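Local coordinates for protein PrgZ (Enterococcus faecalis, PDB 4FAJ) that binds peptide pheromones as a membrane-anchored extracellular receptor and is probably linked to peptide uptake, at residues Val124-Asp127 and Gly128-Trp131; Lys184-Gly187 and Glu188-Glu192. All blocks are in the same frame, centred on the assembly; numbering follows the deposited sequence.

Contact 1 of 2, residues Val124-Asp127 and Gly128-Trp131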
loop_
_atom_site.group_PDB
_atom_site.type_symbol
_atom_site.label_atom_id
_atom_site.label_comp_id
_atom_site.label_asym_id
_atom_site.label_seq_id
_atom_site.Cartn_x
_atom_site.Cartn_y
_atom_site.Cartn_z
ATOM N N VAL A 124 2.782 -2.706 27.165
ATOM C CA VAL A 124 3.730 -1.894 27.928
ATOM C C VAL A 124 4.827 -1.391 26.988
ATOM O O VAL A 124 5.424 -2.175 26.252
ATOM C CB VAL A 124 4.342 -2.686 29.111
ATOM C CG1 VAL A 124 5.447 -1.877 29.787
ATOM C CG2 VAL A 124 3.263 -3.049 30.133
ATOM N N ILE A 125 5.089 -0.084 27.025
ATOM C CA ILE A 125 6.163 0.532 26.236
ATOM C C ILE A 125 7.498 0.296 26.935
ATOM O O ILE A 125 7.605 0.502 28.145
ATOM C CB ILE A 125 5.930 2.050 26.064
ATOM C CG1 ILE A 125 4.752 2.305 25.114
ATOM C CG2 ILE A 125 7.198 2.743 25.572
ATOM C CD1 ILE A 125 4.045 3.606 25.382
ATOM N N ARG A 126 8.518 -0.150 26.190
ATOM C CA ARG A 126 9.802 -0.459 26.817
ATOM C C ARG A 126 10.485 0.766 27.434
ATOM O O ARG A 126 10.299 1.906 26.982
ATOM C CB ARG A 126 10.774 -1.157 25.853
ATOM C CG ARG A 126 11.390 -0.276 24.769
ATOM C CD ARG A 126 12.378 -1.084 23.879
ATOM N NE ARG A 126 11.720 -2.223 23.230
ATOM C CZ ARG A 126 12.033 -3.517 23.382
ATOM N NH1 ARG A 126 13.043 -3.907 24.154
ATOM N NH2 ARG A 126 11.328 -4.440 22.729
ATOM N N ASP A 127 11.273 0.492 28.470
ATOM C CA ASP A 127 12.129 1.486 29.083
ATOM C C ASP A 127 13.162 1.886 28.037
ATOM O O ASP A 127 13.785 1.025 27.391
ATOM C CB ASP A 127 12.851 0.907 30.300
ATOM C CG ASP A 127 11.911 0.562 31.460
ATOM O OD1 ASP A 127 10.751 1.021 31.476
ATOM O OD2 ASP A 127 12.360 -0.155 32.385
ATOM N N GLY A 128 13.321 3.184 27.837
ATOM C CA GLY A 128 14.378 3.677 26.972
ATOM C C GLY A 128 13.976 3.903 25.533
ATOM O O GLY A 128 14.816 4.282 24.723
ATOM N N ALA A 129 12.706 3.665 25.205
ATOM C CA ALA A 129 12.171 4.044 23.893
ATOM C C ALA A 129 12.154 5.572 23.825
ATOM O O ALA A 129 11.568 6.220 24.697
ATOM C CB ALA A 129 10.786 3.478 23.703
ATOM N N LYS A 130 12.842 6.143 22.830
ATOM C CA LYS A 130 13.054 7.601 22.749
ATOM C C LYS A 130 12.791 8.223 21.368
ATOM O O LYS A 130 13.023 7.591 20.321
ATOM C CB LYS A 130 14.494 7.957 23.145
ATOM C CG LYS A 130 14.828 7.752 24.607
ATOM C CD LYS A 130 16.317 7.933 24.866
ATOM C CE LYS A 130 16.647 7.685 26.333
ATOM N NZ LYS A 130 18.105 7.858 26.632
ATOM N N TRP A 131 12.329 9.473 21.391
ATOM C CA TRP A 131 12.318 10.350 20.216
ATOM C C TRP A 131 13.747 10.744 19.860
ATOM O O TRP A 131 14.650 10.656 20.696
ATOM C CB TRP A 131 11.483 11.608 20.508
ATOM C CG TRP A 131 10.044 11.258 20.742
ATOM C CD1 TRP A 131 9.375 11.247 21.936
ATOM C CD2 TRP A 131 9.115 10.816 19.756
ATOM N NE1 TRP A 131 8.076 10.834 21.748
ATOM C CE2 TRP A 131 7.892 10.557 20.417
ATOM C CE3 TRP A 131 9.193 10.617 18.380
ATOM C CZ2 TRP A 131 6.756 10.116 19.739
ATOM C CZ3 TRP A 131 8.067 10.175 17.707
ATOM C CH2 TRP A 131 6.860 9.934 18.386
#

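Contact 2 of 2, residues Lys184-Gly187 and Glu188-Glu192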
loop_
_atom_site.group_PDB
_atom_site.type_symbol
_atom_site.label_atom_id
_atom_site.label_comp_id
_atom_site.label_asym_id
_atom_site.label_seq_id
_atom_site.Cartn_x
_atom_site.Cartn_y
_atom_site.Cartn_z
ATOM N N LYS A 184 -6.504 4.190 26.072
ATOM C CA LYS A 184 -6.077 5.028 27.194
ATOM C C LYS A 184 -4.682 4.670 27.712
ATOM O O LYS A 184 -4.245 3.519 27.612
ATOM C CB LYS A 184 -7.095 4.954 28.333
ATOM C CG LYS A 184 -7.039 3.682 29.174
ATOM C CD LYS A 184 -8.118 3.673 30.248
ATOM C CE LYS A 184 -8.046 2.411 31.091
ATOM N NZ LYS A 184 -8.967 2.463 32.262
ATOM N N SER A 185 -4.009 5.667 28.284
ATOM C CA SER A 185 -2.763 5.455 29.014
ATOM C C SER A 185 -3.055 5.122 30.470
ATOM O O SER A 185 -4.041 5.597 31.045
ATOM C CB SER A 185 -1.876 6.702 28.949
ATOM O OG SER A 185 -2.594 7.847 29.375
ATOM N N ILE A 186 -2.203 4.284 31.050
ATOM C CA ILE A 186 -2.168 4.045 32.483
ATOM C C ILE A 186 -0.724 4.343 32.882
ATOM O O ILE A 186 0.186 3.583 32.553
ATOM C CB ILE A 186 -2.547 2.588 32.839
ATOM C CG1 ILE A 186 -3.911 2.227 32.256
ATOM C CG2 ILE A 186 -2.566 2.397 34.349
ATOM C CD1 ILE A 186 -4.198 0.750 32.236
ATOM N N GLY A 187 -0.506 5.477 33.541
ATOM C CA GLY A 187 0.855 5.948 33.794
ATOM C C GLY A 187 1.472 6.445 32.497
ATOM O O GLY A 187 0.755 6.891 31.594
ATOM N N GLU A 188 2.794 6.363 32.393
ATOM C CA GLU A 188 3.500 6.861 31.214
ATOM C C GLU A 188 3.838 5.749 30.207
ATOM O O GLU A 188 4.103 6.039 29.037
ATOM C CB GLU A 188 4.778 7.603 31.631
ATOM C CG GLU A 188 6.003 6.719 31.703
ATOM C CD GLU A 188 7.301 7.488 31.906
ATOM O OE1 GLU A 188 7.475 8.086 32.985
ATOM O OE2 GLU A 188 8.155 7.472 30.990
ATOM N N LYS A 189 3.812 4.490 30.655
ATOM C CA LYS A 189 4.300 3.358 29.844
ATOM C C LYS A 189 3.295 2.263 29.502
ATOM O O LYS A 189 3.668 1.313 28.827
ATOM C CB LYS A 189 5.507 2.707 30.528
ATOM C CG LYS A 189 6.727 3.621 30.650
ATOM C CD LYS A 189 7.983 2.861 31.099
ATOM C CE LYS A 189 8.999 3.789 31.759
ATOM N NZ LYS A 189 10.013 3.053 32.558
ATOM N N THR A 190 2.040 2.378 29.929
ATOM C CA THR A 190 1.059 1.327 29.653
ATOM C C THR A 190 -0.090 1.870 28.810
ATOM O O THR A 190 -0.616 2.956 29.076
ATOM C CB THR A 190 0.538 0.664 30.956
ATOM O OG1 THR A 190 1.632 0.033 31.625
ATOM C CG2 THR A 190 -0.529 -0.402 30.667
ATOM N N LEU A 191 -0.455 1.094 27.794
ATOM C CA LEU A 191 -1.590 1.369 26.924
ATOM C C LEU A 191 -2.648 0.287 27.104
ATOM O O LEU A 191 -2.313 -0.899 27.147
ATOM C CB LEU A 191 -1.134 1.370 25.469
ATOM C CG LEU A 191 -0.490 2.629 24.900
ATOM C CD1 LEU A 191 0.133 2.310 23.529
ATOM C CD2 LEU A 191 -1.533 3.754 24.785
ATOM N N GLU A 192 -3.915 0.685 27.210
ATOM C CA GLU A 192 -5.027 -0.271 27.184
ATOM C C GLU A 192 -5.977 0.087 26.033
ATOM O O GLU A 192 -6.379 1.238 25.898
ATOM C CB GLU A 192 -5.787 -0.283 28.513
ATOM C CG GLU A 192 -6.946 -1.278 28.550
ATOM C CD GLU A 192 -7.767 -1.204 29.823
ATOM O OE1 GLU A 192 -7.212 -1.455 30.908
ATOM O OE2 GLU A 192 -8.983 -0.914 29.737
HETATM O O HOH W 1 2.821 2.953 32.862
#

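Contact 1 of 2, residues Val124-Asp127 and Gly128-Trp131
The flat guanidinium group of Arg126, whose CG rests against Ala129, makes a cation-pi contact with Trp262. NE donates to Ala106 O, and NH2 gives a weak hydrogen bond to Ala108 O. The two carbonyls and the indole of Trp262 together fix the guanidinium group. Across the turn, Arg126 CG lies 3.9 Å from Ala129 CB. The chi1 of 73° sets CG between the backbone N and carbonyl carbon of Arg126. The chain then bends at chi3. Asp127 OD1 forms a salt bridge with Lys189.

On the apolar side, Ile125 CG2 lies 4.1 Å from Ala129 CB. Ile125 also packs on Ala139 and Phe142 of helix 139-150. The turn is closed by a weak hydrogen bond from Ala129 N to Arg126 O at 3.5 Å. This bond is weak in length, though its angle at the hydrogen is 165°. Ala129 is also tied by a backbone bond to Ile137. Gly128 has a positive phi of 93°, a backbone setting suited to glycine at the third position of the turn.

The side chain of Arg126 lies about 8 Å from a bound zinc ion, which is held by Asp263 and Asp266. This is a type II beta turn, Arg126 to Ala129, following strand 120-124, an inner strand of the antiparallel sheet.

Contact 2 of 2, residues Lys184-Gly187 and Glu188-Glu192
Lys184-Ile186 and Thr190-Glu192 run antiparallel, the axes of these short segments 4.7 Å apart at closest and at 142° to each other. Lys184 and Glu192 form a hydrogen-bonded pair: Lys184 N donates to Glu192 O at 3.0 Å, and Glu192 N donates to Lys184 O at 2.9 Å. Ile186 N donates to Thr190 O at 2.9 Å, from a position tilted out of the carbonyl plane. The return bond, Thr190 N to Ile186 O, is weak. A water helps close the turn here. It donates to Ile186 O and accepts from Lys189 N.

Lys184, Ile186, Thr190 and Glu192 place their side chains on one face. Lys184 and Glu192 lie alongside and point the same way. Lys184 CE comes 3.7 Å from Glu192 OE2, but Lys184 NZ stays 4.2 Å from Glu192 OE2, beyond a salt bridge. Ile186 crosses Thr190 and Glu192. Its CG1 lies anti to the carbonyl carbon (chi1 -55°), and its CD1 ends 4.0 Å from Glu192 OE1. Ser185 and Leu191 form a non-hydrogen-bonded pair and face helix 139-150, where Leu191 packs on Ala139 and Phe142.

The hairpin is thus held chiefly by main-chain bonds, with the loop end relying partly on water. The near pairing of Lys184 and Glu192 probably adds only a modest electrostatic attraction.

Contacts 1 and 2 have centres 12 Å apart and come in that order along the chain. Contact 1 is the turn in the loop leaving strand 120-124. Contact 2 is the hairpin of strands 183-186 and 190-194. All three strands belong to one antiparallel sheet, in which strand 190-194 lies between 120-124 and 183-186. Helix 139-150 packs against side chains of both contacts. They also touch directly: Ile125 N probably donates to Lys189 O, and Asp127 OD1 pairs with Lys189 NZ in a salt bridge modelled unusually short. The loop ending one strand is thereby joined to the hairpin turn beside it.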